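Local structure of glucose-6-phosphate isomerase (Chlamydia trachomatis D/UW-3/CX, 6OTU) at residues 82-87 / 479-484; 366-371 / 487-492. The protein catalyses the reversible isomerization of glucose-6-phosphate to fructose-6-phosphate. All coordinates share one frame; numbering follows the deposited sequence.

Contact 1: residues 82-87 / 479-484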
ATOM      1  N   LYS A  82      12.085  28.204 -13.634  1.00 41.84           N
ATOM      2  CA  LYS A  82      11.492  28.741 -14.853  1.00 37.28           C
ATOM      3  C   LYS A  82      10.436  27.789 -15.399  1.00 41.34           C
ATOM      4  O   LYS A  82       9.373  28.223 -15.853  1.00 33.49           O
ATOM      5  CB  LYS A  82      12.567  29.019 -15.905  1.00 36.65           C
ATOM      6  N   GLN A  83      10.690  26.484 -15.323  1.00 36.76           N
ATOM      7  CA  GLN A  83       9.695  25.532 -15.803  1.00 41.24           C
ATOM      8  C   GLN A  83       8.448  25.536 -14.920  1.00 44.81           C
ATOM      9  O   GLN A  83       7.331  25.387 -15.422  1.00 41.66           O
ATOM     10  CB  GLN A  83      10.306  24.131 -15.889  1.00 34.78           C
ATOM     11  CG  GLN A  83      11.440  24.005 -16.925  1.00 31.09           C
ATOM     12  CD  GLN A  83      11.902  22.560 -17.085  1.00 42.38           C
ATOM     13  OE1 GLN A  83      11.135  21.697 -17.521  1.00 32.10           O
ATOM     14  NE2 GLN A  83      13.155  22.287 -16.710  1.00 38.21           N
ATOM     15  N   MET A  84       8.615  25.711 -13.605  1.00 48.21           N
ATOM     16  CA  MET A  84       7.453  25.794 -12.722  1.00 42.81           C
ATOM     17  C   MET A  84       6.601  27.011 -13.060  1.00 40.81           C
ATOM     18  O   MET A  84       5.370  26.915 -13.131  1.00 43.48           O
ATOM     19  CB  MET A  84       7.898  25.834 -11.257  1.00 35.54           C
ATOM     20  CG  MET A  84       6.770  25.966 -10.227  1.00 34.17           C
ATOM     21  SD  MET A  84       5.477  24.680 -10.300  1.00 31.39           S
ATOM     22  CE  MET A  84       6.299  23.182  -9.692  1.00 29.61           C
ATOM     23  N   GLU A  85       7.240  28.160 -13.291  1.00 37.95           N
ATOM     24  CA  GLU A  85       6.496  29.335 -13.730  1.00 40.83           C
ATOM     25  C   GLU A  85       5.742  29.041 -15.013  1.00 43.14           C
ATOM     26  O   GLU A  85       4.529  29.268 -15.101  1.00 42.38           O
ATOM     27  CB  GLU A  85       7.436  30.512 -13.954  1.00 41.40           C
ATOM     28  CG  GLU A  85       7.939  31.170 -12.718  1.00 58.14           C
ATOM     29  CD  GLU A  85       8.703  32.433 -13.047  1.00 75.33           C
ATOM     30  OE1 GLU A  85       8.103  33.330 -13.689  1.00 80.48           O
ATOM     31  OE2 GLU A  85       9.903  32.514 -12.684  1.00 75.69           O
ATOM     32  N   CYS A  86       6.458  28.532 -16.020  1.00 38.75           N
ATOM     33  CA  CYS A  86       5.855  28.220 -17.311  1.00 41.94           C
ATOM     34  C   CYS A  86       4.619  27.347 -17.133  1.00 41.56           C
ATOM     35  O   CYS A  86       3.557  27.636 -17.697  1.00 37.56           O
ATOM     36  CB  CYS A  86       6.896  27.550 -18.223  1.00 38.49           C
ATOM     37  SG  CYS A  86       7.964  28.765 -19.125  1.00 48.73           S
ATOM     38  N   MET A  87       4.733  26.297 -16.309  1.00 32.33           N
ATOM     39  CA  MET A  87       3.592  25.432 -16.017  1.00 40.92           C
ATOM     40  C   MET A  87       2.442  26.234 -15.422  1.00 47.10           C
ATOM     41  O   MET A  87       1.300  26.173 -15.911  1.00 32.68           O
ATOM     42  CB  MET A  87       4.018  24.315 -15.058  1.00 30.57           C
ATOM     43  CG  MET A  87       2.973  23.238 -14.852  1.00 34.20           C
ATOM     44  SD  MET A  87       3.335  22.061 -13.510  1.00 34.74           S
ATOM     45  CE  MET A  87       2.816  23.012 -12.068  1.00 33.22           C
ATOM     46  N   LYS A 479       6.636  18.551  -5.903  1.00 33.72           N
ATOM     47  CA  LYS A 479       7.783  17.653  -5.804  1.00 37.99           C
ATOM     48  C   LYS A 479       7.934  16.819  -7.070  1.00 37.24           C
ATOM     49  O   LYS A 479       9.013  16.761  -7.665  1.00 31.57           O
ATOM     50  CB  LYS A 479       7.656  16.723  -4.593  1.00 29.56           C
ATOM     51  CG  LYS A 479       8.754  15.665  -4.600  1.00 29.41           C
ATOM     52  CD  LYS A 479       8.529  14.552  -3.609  1.00 36.85           C
ATOM     53  CE  LYS A 479       9.787  13.710  -3.492  1.00 41.27           C
ATOM     54  NZ  LYS A 479       9.503  12.433  -2.808  1.00 52.08           N
ATOM     55  N   PHE A 480       6.854  16.161  -7.492  1.00 36.99           N
ATOM     56  CA  PHE A 480       6.945  15.274  -8.649  1.00 35.70           C
ATOM     57  C   PHE A 480       7.163  16.069  -9.933  1.00 39.01           C
ATOM     58  O   PHE A 480       7.918  15.639 -10.814  1.00 35.94           O
ATOM     59  CB  PHE A 480       5.688  14.408  -8.729  1.00 29.00           C
ATOM     60  CG  PHE A 480       5.491  13.531  -7.515  1.00 30.02           C
ATOM     61  CD1 PHE A 480       6.551  12.813  -6.982  1.00 33.12           C
ATOM     62  CD2 PHE A 480       4.254  13.428  -6.902  1.00 33.60           C
ATOM     63  CE1 PHE A 480       6.378  12.005  -5.851  1.00 37.39           C
ATOM     64  CE2 PHE A 480       4.075  12.618  -5.773  1.00 35.78           C
ATOM     65  CZ  PHE A 480       5.130  11.912  -5.254  1.00 30.97           C
ATOM     66  N   ALA A 481       6.528  17.242 -10.040  1.00 29.89           N
ATOM     67  CA  ALA A 481       6.756  18.120 -11.185  1.00 31.17           C
ATOM     68  C   ALA A 481       8.212  18.562 -11.265  1.00 30.63           C
ATOM     69  O   ALA A 481       8.807  18.583 -12.350  1.00 33.43           O
ATOM     70  CB  ALA A 481       5.832  19.343 -11.108  1.00 32.34           C
ATOM     71  N   PHE A 482       8.800  18.943 -10.125  1.00 31.55           N
ATOM     72  CA  PHE A 482      10.193  19.364 -10.137  1.00 36.43           C
ATOM     73  C   PHE A 482      11.095  18.201 -10.540  1.00 38.66           C
ATOM     74  O   PHE A 482      12.053  18.387 -11.300  1.00 36.95           O
ATOM     75  CB  PHE A 482      10.598  19.933  -8.775  1.00 31.20           C
ATOM     76  CG  PHE A 482      10.260  21.406  -8.578  1.00 38.56           C
ATOM     77  CD1 PHE A 482      10.616  22.357  -9.525  1.00 36.89           C
ATOM     78  CD2 PHE A 482       9.613  21.835  -7.418  1.00 31.66           C
ATOM     79  CE1 PHE A 482      10.323  23.704  -9.340  1.00 32.64           C
ATOM     80  CE2 PHE A 482       9.318  23.186  -7.225  1.00 43.64           C
ATOM     81  CZ  PHE A 482       9.675  24.118  -8.184  1.00 42.32           C
ATOM     82  N   GLN A 483      10.787  16.987 -10.073  1.00 30.49           N
ATOM     83  CA  GLN A 483      11.597  15.837 -10.477  1.00 35.17           C
ATOM     84  C   GLN A 483      11.472  15.585 -11.980  1.00 36.29           C
ATOM     85  O   GLN A 483      12.476  15.348 -12.662  1.00 31.01           O
ATOM     86  CB  GLN A 483      11.210  14.594  -9.666  1.00 29.96           C
ATOM     87  CG  GLN A 483      11.434  14.756  -8.165  1.00 29.85           C
ATOM     88  CD  GLN A 483      11.368  13.463  -7.365  1.00 45.74           C
ATOM     89  OE1 GLN A 483      12.131  13.279  -6.408  1.00 44.28           O
ATOM     90  NE2 GLN A 483      10.460  12.570  -7.734  1.00 29.15           N
ATOM     91  N   GLY A 484      10.254  15.663 -12.518  1.00 30.54           N
ATOM     92  CA  GLY A 484      10.090  15.533 -13.958  1.00 30.86           C
ATOM     93  C   GLY A 484      10.824  16.616 -14.734  1.00 39.18           C
ATOM     94  O   GLY A 484      11.442  16.335 -15.765  1.00 36.47           O
TER

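Contact 2: residues 366-371 / 487-492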
ATOM      1  N   LYS A 366      13.738  11.317 -27.032  1.00 36.90           N
ATOM      2  CA  LYS A 366      14.904  10.443 -26.950  1.00 37.94           C
ATOM      3  C   LYS A 366      14.777   9.484 -25.771  1.00 39.53           C
ATOM      4  O   LYS A 366      14.327   9.870 -24.685  1.00 38.21           O
ATOM      5  CB  LYS A 366      16.187  11.266 -26.816  1.00 43.59           C
ATOM      6  N   GLU A 367      15.151   8.224 -26.001  1.00 41.36           N
ATOM      7  CA  GLU A 367      15.227   7.258 -24.912  1.00 45.66           C
ATOM      8  C   GLU A 367      16.310   7.686 -23.923  1.00 40.11           C
ATOM      9  O   GLU A 367      17.412   8.060 -24.327  1.00 41.81           O
ATOM     10  CB  GLU A 367      15.516   5.853 -25.458  1.00 41.34           C
ATOM     11  N   ILE A 368      15.997   7.636 -22.628  1.00 38.36           N
ATOM     12  CA  ILE A 368      16.910   8.147 -21.611  1.00 39.07           C
ATOM     13  C   ILE A 368      17.823   7.031 -21.120  1.00 42.21           C
ATOM     14  O   ILE A 368      17.544   5.841 -21.286  1.00 48.31           O
ATOM     15  CB  ILE A 368      16.146   8.792 -20.441  1.00 40.54           C
ATOM     16  CG1 ILE A 368      15.269   7.760 -19.761  1.00 31.10           C
ATOM     17  CG2 ILE A 368      15.320  10.006 -20.924  1.00 36.25           C
ATOM     18  CD1 ILE A 368      14.444   8.327 -18.652  1.00 34.52           C
ATOM     19  N   SER A 369      18.939   7.424 -20.506  1.00 38.40           N
ATOM     20  CA  SER A 369      19.927   6.476 -20.001  1.00 40.18           C
ATOM     21  C   SER A 369      20.044   6.518 -18.482  1.00 43.85           C
ATOM     22  O   SER A 369      21.048   6.072 -17.920  1.00 42.53           O
ATOM     23  CB  SER A 369      21.288   6.739 -20.633  1.00 40.84           C
ATOM     24  OG  SER A 369      21.237   6.495 -22.020  1.00 49.39           O
ATOM     25  N   PHE A 370      19.034   7.034 -17.803  1.00 39.70           N
ATOM     26  CA  PHE A 370      19.014   7.059 -16.355  1.00 32.88           C
ATOM     27  C   PHE A 370      17.623   6.624 -15.910  1.00 30.23           C
ATOM     28  O   PHE A 370      16.725   6.399 -16.732  1.00 35.94           O
ATOM     29  CB  PHE A 370      19.388   8.456 -15.836  1.00 30.83           C
ATOM     30  CG  PHE A 370      18.592   9.559 -16.470  1.00 30.99           C
ATOM     31  CD1 PHE A 370      18.993  10.123 -17.686  1.00 35.45           C
ATOM     32  CD2 PHE A 370      17.432  10.033 -15.857  1.00 34.98           C
ATOM     33  CE1 PHE A 370      18.253  11.133 -18.275  1.00 35.35           C
ATOM     34  CE2 PHE A 370      16.685  11.050 -16.433  1.00 30.84           C
ATOM     35  CZ  PHE A 370      17.092  11.595 -17.654  1.00 37.86           C
ATOM     36  N   ARG A 371      17.445   6.512 -14.603  1.00 29.86           N
ATOM     37  CA  ARG A 371      16.205   6.014 -14.025  1.00 40.71           C
ATOM     38  C   ARG A 371      15.343   7.175 -13.557  1.00 29.33           C
ATOM     39  O   ARG A 371      15.852   8.181 -13.058  1.00 36.80           O
ATOM     40  CB  ARG A 371      16.491   5.042 -12.871  1.00 32.42           C
ATOM     41  CG  ARG A 371      17.361   3.876 -13.340  1.00 33.20           C
ATOM     42  CD  ARG A 371      17.363   2.704 -12.395  1.00 37.20           C
ATOM     43  NE  ARG A 371      18.222   1.621 -12.886  1.00 43.28           N
ATOM     44  CZ  ARG A 371      17.783   0.570 -13.571  1.00 57.58           C
ATOM     45  NH1 ARG A 371      16.490   0.449 -13.854  1.00 60.86           N
ATOM     46  NH2 ARG A 371      18.637  -0.366 -13.976  1.00 60.63           N
ATOM     47  N   TRP A 487      14.578  15.613 -14.577  1.00 32.18           N
ATOM     48  CA  TRP A 487      14.804  14.512 -15.513  1.00 37.31           C
ATOM     49  C   TRP A 487      14.581  14.916 -16.972  1.00 41.10           C
ATOM     50  O   TRP A 487      15.167  14.303 -17.873  1.00 45.39           O
ATOM     51  CB  TRP A 487      13.898  13.336 -15.150  1.00 36.32           C
ATOM     52  CG  TRP A 487      14.338  12.679 -13.888  1.00 31.43           C
ATOM     53  CD1 TRP A 487      15.627  12.517 -13.466  1.00 36.88           C
ATOM     54  CD2 TRP A 487      13.508  12.131 -12.860  1.00 33.61           C
ATOM     55  NE1 TRP A 487      15.654  11.890 -12.252  1.00 31.29           N
ATOM     56  CE2 TRP A 487      14.370  11.639 -11.851  1.00 34.95           C
ATOM     57  CE3 TRP A 487      12.123  11.989 -12.700  1.00 30.40           C
ATOM     58  CZ2 TRP A 487      13.893  11.015 -10.695  1.00 30.25           C
ATOM     59  CZ3 TRP A 487      11.649  11.380 -11.557  1.00 29.92           C
ATOM     60  CH2 TRP A 487      12.532  10.898 -10.563  1.00 32.22           C
ATOM     61  N   GLY A 488      13.756  15.932 -17.229  1.00 35.52           N
ATOM     62  CA  GLY A 488      13.441  16.300 -18.597  1.00 33.43           C
ATOM     63  C   GLY A 488      12.436  15.394 -19.281  1.00 37.32           C
ATOM     64  O   GLY A 488      12.478  15.249 -20.503  1.00 33.92           O
ATOM     65  N   ILE A 489      11.532  14.785 -18.524  1.00 32.71           N
ATOM     66  CA  ILE A 489      10.522  13.902 -19.067  1.00 39.65           C
ATOM     67  C   ILE A 489       9.189  14.638 -19.071  1.00 37.00           C
ATOM     68  O   ILE A 489       9.059  15.728 -18.523  1.00 36.08           O
ATOM     69  CB  ILE A 489      10.428  12.581 -18.259  1.00 32.17           C
ATOM     70  CG1 ILE A 489      10.037  12.904 -16.811  1.00 31.50           C
ATOM     71  CG2 ILE A 489      11.739  11.843 -18.311  1.00 32.41           C
ATOM     72  CD1 ILE A 489       9.729  11.696 -15.936  1.00 35.65           C
ATOM     73  N   ASN A 490       8.177  14.040 -19.699  1.00 32.63           N
ATOM     74  CA  ASN A 490       6.829  14.609 -19.683  1.00 36.04           C
ATOM     75  C   ASN A 490       6.060  13.973 -18.531  1.00 40.87           C
ATOM     76  O   ASN A 490       5.604  12.825 -18.618  1.00 31.84           O
ATOM     77  CB  ASN A 490       6.122  14.419 -21.021  1.00 33.17           C
ATOM     78  CG  ASN A 490       4.687  14.974 -21.015  1.00 40.29           C
ATOM     79  OD1 ASN A 490       4.274  15.644 -20.068  1.00 32.73           O
ATOM     80  ND2 ASN A 490       3.919  14.680 -22.080  1.00 33.74           N
ATOM     81  N   SER A 491       5.913  14.731 -17.443  1.00 33.30           N
ATOM     82  CA  SER A 491       5.221  14.221 -16.264  1.00 31.86           C
ATOM     83  C   SER A 491       3.709  14.143 -16.435  1.00 32.12           C
ATOM     84  O   SER A 491       3.043  13.654 -15.526  1.00 37.38           O
ATOM     85  CB  SER A 491       5.521  15.105 -15.044  1.00 35.19           C
ATOM     86  OG  SER A 491       6.903  15.171 -14.738  1.00 33.38           O
ATOM     87  N   PHE A 492       3.131  14.628 -17.535  1.00 34.21           N
ATOM     88  CA  PHE A 492       1.716  14.955 -17.512  1.00 35.21           C
ATOM     89  C   PHE A 492       0.871  14.175 -18.503  1.00 32.01           C
ATOM     90  O   PHE A 492      -0.330  14.450 -18.608  1.00 37.26           O
ATOM     91  CB  PHE A 492       1.537  16.471 -17.716  1.00 36.54           C
ATOM     92  CG  PHE A 492       2.373  17.291 -16.773  1.00 33.78           C
ATOM     93  CD1 PHE A 492       2.087  17.307 -15.401  1.00 33.07           C
ATOM     94  CD2 PHE A 492       3.477  18.001 -17.236  1.00 33.83           C
ATOM     95  CE1 PHE A 492       2.873  18.044 -14.512  1.00 37.21           C
ATOM     96  CE2 PHE A 492       4.279  18.734 -16.351  1.00 40.37           C
ATOM     97  CZ  PHE A 492       3.979  18.757 -14.986  1.00 31.49           C
TER

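Contact 1: residues 82-87 / 479-484
The segments carrying Met84 and Phe482 belong to helices 80-89 and 466-487, whose local axes approach to 10.3 Å with their N-to-C directions 119° apart; the nearest CA atoms across the segments are those of Met84 and Phe482, 7.5 Å apart. Met84 does most of the touching. Its CG lies anti to the backbone N (chi1 178°) and the chain then bends at both following torsions, which folds the methyl CE back over one face of the Phe482 ring. Met84 CE stands 3.9 Å from the centroid of the Phe482 ring, close to the normal but shifted toward the rim, a CH-pi contact; SD lies farther out, oblique to the ring, and completes a Met-aromatic pair. Nearer the backbone, Met84 CB rests against Phe482 CE1 at 3.8 Å, and Met84 thus touches the ring with both CB and CE. The two side chains cross at roughly a right angle. This is buried helix-to-helix packing in the alpha/beta fold of phosphoglucose isomerase, away from the substrate pocket. Leu315 and Ala318 of helix 313-327 also pack on Phe482. Beside the ring, Ala481 offers only its CB, which meets Met84 CE at 4.1 Å. About one turn after Met84, Met87, extended as far as SD, brings that sulfur to 4.4 Å from the same Ala481 CB.

Contact 2: residues 366-371 / 487-492
Phe370 and Trp487 bring together two loops of the phosphoglucose isomerase fold, one leading from helix 345-357 to strand 375-377, the other joining helices 466-487 and 495-511. Their rings are neither stacked nor edge-to-face: the Phe370 plane is turned 35° from the five-membered ring of Trp487, with centroids 5.5 Å apart. The phenyl group advances by one side of its rim, placing Phe370 CE2 3.5 Å from Trp487 CD1, with CG and CB of the tryptophan slightly farther off. A first torsion of 51° sets Phe370 CG between its backbone N and carbonyl carbon, directing the ring to Trp487 while one face lies against CB of Ile368, two residues earlier. Phe14 meets both aromatic rings, edge-to-face in the case of Trp487. The indole N-H turns to Asn326 OD1, and Asn326 ND2 in turn bonds Arg371 O, so a single amide serves both segments. Arg371 itself reaches across the dimer interface through NH1 to Asp397 of the second subunit, a salt bridge beside Thr396 of that subunit. A second apolar touch joins Ile368 CD1 to Ile489 CG2 at 4.4 Å, and the Asn490 side chain closes an Asx turn onto Phe492 N. Arg371 O sits over one face of the indole, 3.8 Å from Trp487 NE1, whereas Trp487 O lies at the edge of the phenyl ring, in its plane, 3.3 Å from Phe370 CZ.

How the contacts relate
From the N terminus the chain meets 82-87 first, then 366-371, 479-484 and finally 487-492, so the two contacts cross rather than nest. Contact 1 closes an intervening span of 391 residues, bringing helix 80-89 onto helix 466-487; contact 2 closes a span of 115 residues, between the loop before strand 375-377 and the loop that follows helix 466-487. Their centres lie 14 Å apart, on the same side of the chain's centre. The later part of helix 466-487 and its exit join them: Gly484 O probably accepts a hydrogen bond from Ile489 N at 3.2 Å, and Met87 SD packs on Phe492 CZ, bringing helix 80-89 against the exit loop.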